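Local atomic coordinates of lipoteichoic acid primase (Listeria monocytogenes, PDB entry 4UOP), a protein that belongs to the sulfatase-like family of metal-dependent enzymes and holds a magnesium ion in its extracellular catalytic domain. Residues Tyr370-Tyr375 and Arg422-Tyr427. Sequence-based numbering, arbitrary orientation.
Sequences YVPERY and RKLLQY
P372 and R374 face L424 and L425 where the edge strand 371-373 runs past the helix 422-427, part of the long C-terminal helix 412-433. The two short axes come within 9.2 Å and cross at -72°, so the strand lies steeply across the helix. The nearest alpha carbons, P372 CA and L425 CA, are 8.1 Å apart. No hydrogen bond joins the segments; E373 pairs by its backbone with S381 on the adjoining strand, leaving the helix to be met mainly by side chains.

Alternation along the extended chain turns P372 and R374 toward the helix and E373 away. The rigid, apolar proline ring, which has no backbone N-H to satisfy, suits a place against two leucines: P372 CG lies 4.4 Å from L424 CD1, while P372 CB looks onto L425 CD2 at 4.5 Å. Y370 also reaches L424, its OH 4.3 Å from L424 CD1 and hydrogen-bonded to the backbone carbonyl of K41.

The side chains of R374 and L425 run past each other in opposite directions. A bend at chi3 (-43°) turns the guanidinium so that one face lies over the leucine, with R374 NH2 3.8 Å from L425 CB and R374 CZ 4.0 Å from L425 CD2. The branched leucine thus offers a broad apolar surface to a flat cation.

R374 makes salt bridges through NE to E379 and through NH2 to D429, and NH1 hydrogen-bonds to the carbonyl of P121. Together they fix the group's rotation, and the two acids probably offset the cost of burying its charge. Packing on L425 and the bridge to D429 tie the end of the edge strand to the C-terminal helix, while E379 holds the arginine from the strand's own side.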
# COMPACT_ATOMS: atom_id res chain seq x y z
N TYR B 370 -0.45 2.78 -23.89
CA TYR B 370 -0.90 1.79 -22.93
C TYR B 370 -0.66 2.34 -21.53
O TYR B 370 0.06 3.31 -21.36
CB TYR B 370 -0.18 0.45 -23.14
CG TYR B 370 1.31 0.52 -22.99
CD1 TYR B 370 2.11 0.91 -24.05
CD2 TYR B 370 1.92 0.18 -21.79
CE1 TYR B 370 3.47 0.99 -23.92
CE2 TYR B 370 3.30 0.25 -21.66
CZ TYR B 370 4.06 0.64 -22.73
OH TYR B 370 5.43 0.71 -22.63
N VAL B 371 -1.30 1.73 -20.54
CA VAL B 371 -1.27 2.25 -19.19
C VAL B 371 -0.83 1.19 -18.19
O VAL B 371 -1.60 0.27 -17.88
CB VAL B 371 -2.67 2.77 -18.77
CG1 VAL B 371 -2.59 3.43 -17.42
CG2 VAL B 371 -3.22 3.73 -19.81
N PRO B 372 0.43 1.30 -17.69
CA PRO B 372 0.89 0.44 -16.61
C PRO B 372 0.08 0.63 -15.32
O PRO B 372 -0.32 1.75 -15.01
CB PRO B 372 2.33 0.89 -16.40
CG PRO B 372 2.73 1.46 -17.71
CD PRO B 372 1.51 2.16 -18.19
N GLU B 373 -0.12 -0.46 -14.57
CA GLU B 373 -0.82 -0.42 -13.29
C GLU B 373 0.00 -1.09 -12.22
O GLU B 373 0.84 -1.94 -12.52
CB GLU B 373 -2.17 -1.11 -13.42
CG GLU B 373 -3.10 -0.43 -14.41
CD GLU B 373 -3.69 0.88 -13.91
OE1 GLU B 373 -3.60 1.17 -12.71
OE2 GLU B 373 -4.26 1.62 -14.73
N ARG B 374 -0.23 -0.72 -10.96
CA ARG B 374 0.48 -1.34 -9.85
C ARG B 374 -0.37 -1.35 -8.58
O ARG B 374 -1.51 -0.87 -8.58
CB ARG B 374 1.80 -0.61 -9.59
CG ARG B 374 1.64 0.73 -8.87
CD ARG B 374 2.86 1.64 -9.00
NE ARG B 374 4.13 0.94 -8.82
CZ ARG B 374 5.31 1.54 -8.78
NH1 ARG B 374 5.42 2.86 -8.86
NH2 ARG B 374 6.41 0.80 -8.63
N TYR B 375 0.20 -1.93 -7.53
CA TYR B 375 -0.39 -1.95 -6.19
C TYR B 375 -1.55 -2.91 -6.05
O TYR B 375 -1.47 -3.86 -5.28
CB TYR B 375 -0.80 -0.57 -5.72
CG TYR B 375 -1.18 -0.54 -4.26
CD1 TYR B 375 -0.24 -0.81 -3.28
CD2 TYR B 375 -2.49 -0.29 -3.88
CE1 TYR B 375 -0.58 -0.77 -1.94
CE2 TYR B 375 -2.85 -0.25 -2.54
CZ TYR B 375 -1.89 -0.51 -1.58
OH TYR B 375 -2.22 -0.49 -0.26
N ARG B 422 7.46 -2.55 -16.45
CA ARG B 422 8.24 -2.72 -15.25
C ARG B 422 9.40 -1.72 -15.20
O ARG B 422 9.69 -1.16 -14.16
CB ARG B 422 8.75 -4.17 -15.11
CG ARG B 422 7.62 -5.17 -14.86
CD ARG B 422 8.08 -6.37 -14.05
NE ARG B 422 9.20 -7.07 -14.67
CZ ARG B 422 9.70 -8.23 -14.24
NH1 ARG B 422 9.17 -8.84 -13.19
NH2 ARG B 422 10.72 -8.78 -14.89
N LYS B 423 10.05 -1.51 -16.34
CA LYS B 423 11.20 -0.61 -16.39
C LYS B 423 10.77 0.85 -16.16
O LYS B 423 11.43 1.60 -15.44
CB LYS B 423 11.92 -0.74 -17.74
CG LYS B 423 13.29 -0.10 -17.75
CD LYS B 423 14.09 -0.58 -18.96
CE LYS B 423 15.39 0.20 -19.11
NZ LYS B 423 16.13 -0.20 -20.35
N LEU B 424 9.63 1.23 -16.74
CA LEU B 424 9.05 2.56 -16.51
C LEU B 424 8.75 2.84 -15.05
O LEU B 424 9.04 3.93 -14.55
CB LEU B 424 7.75 2.73 -17.28
CG LEU B 424 7.82 3.07 -18.76
CD1 LEU B 424 6.40 3.23 -19.28
CD2 LEU B 424 8.63 4.34 -19.01
N LEU B 425 8.17 1.86 -14.36
CA LEU B 425 7.89 2.00 -12.93
C LEU B 425 9.19 2.17 -12.12
O LEU B 425 9.26 3.02 -11.23
CB LEU B 425 7.09 0.81 -12.40
CG LEU B 425 5.68 0.60 -12.96
CD1 LEU B 425 5.05 -0.61 -12.28
CD2 LEU B 425 4.80 1.83 -12.78
N GLN B 426 10.21 1.38 -12.44
CA GLN B 426 11.52 1.52 -11.80
C GLN B 426 12.10 2.92 -12.00
O GLN B 426 12.54 3.56 -11.05
CB GLN B 426 12.51 0.50 -12.36
CG GLN B 426 12.24 -0.94 -11.94
CD GLN B 426 12.99 -1.95 -12.80
OE1 GLN B 426 14.05 -1.65 -13.37
NE2 GLN B 426 12.46 -3.17 -12.88
N TYR B 427 12.11 3.36 -13.25
CA TYR B 427 12.63 4.68 -13.59
C TYR B 427 11.84 5.81 -12.91
O TYR B 427 12.43 6.73 -12.37
CB TYR B 427 12.63 4.89 -15.09
CG TYR B 427 13.90 4.41 -15.77
CD1 TYR B 427 14.38 3.12 -15.57
CD2 TYR B 427 14.61 5.24 -16.63
CE1 TYR B 427 15.55 2.67 -16.19
CE2 TYR B 427 15.77 4.81 -17.27
CZ TYR B 427 16.24 3.52 -17.04
OH TYR B 427 17.39 3.10 -17.68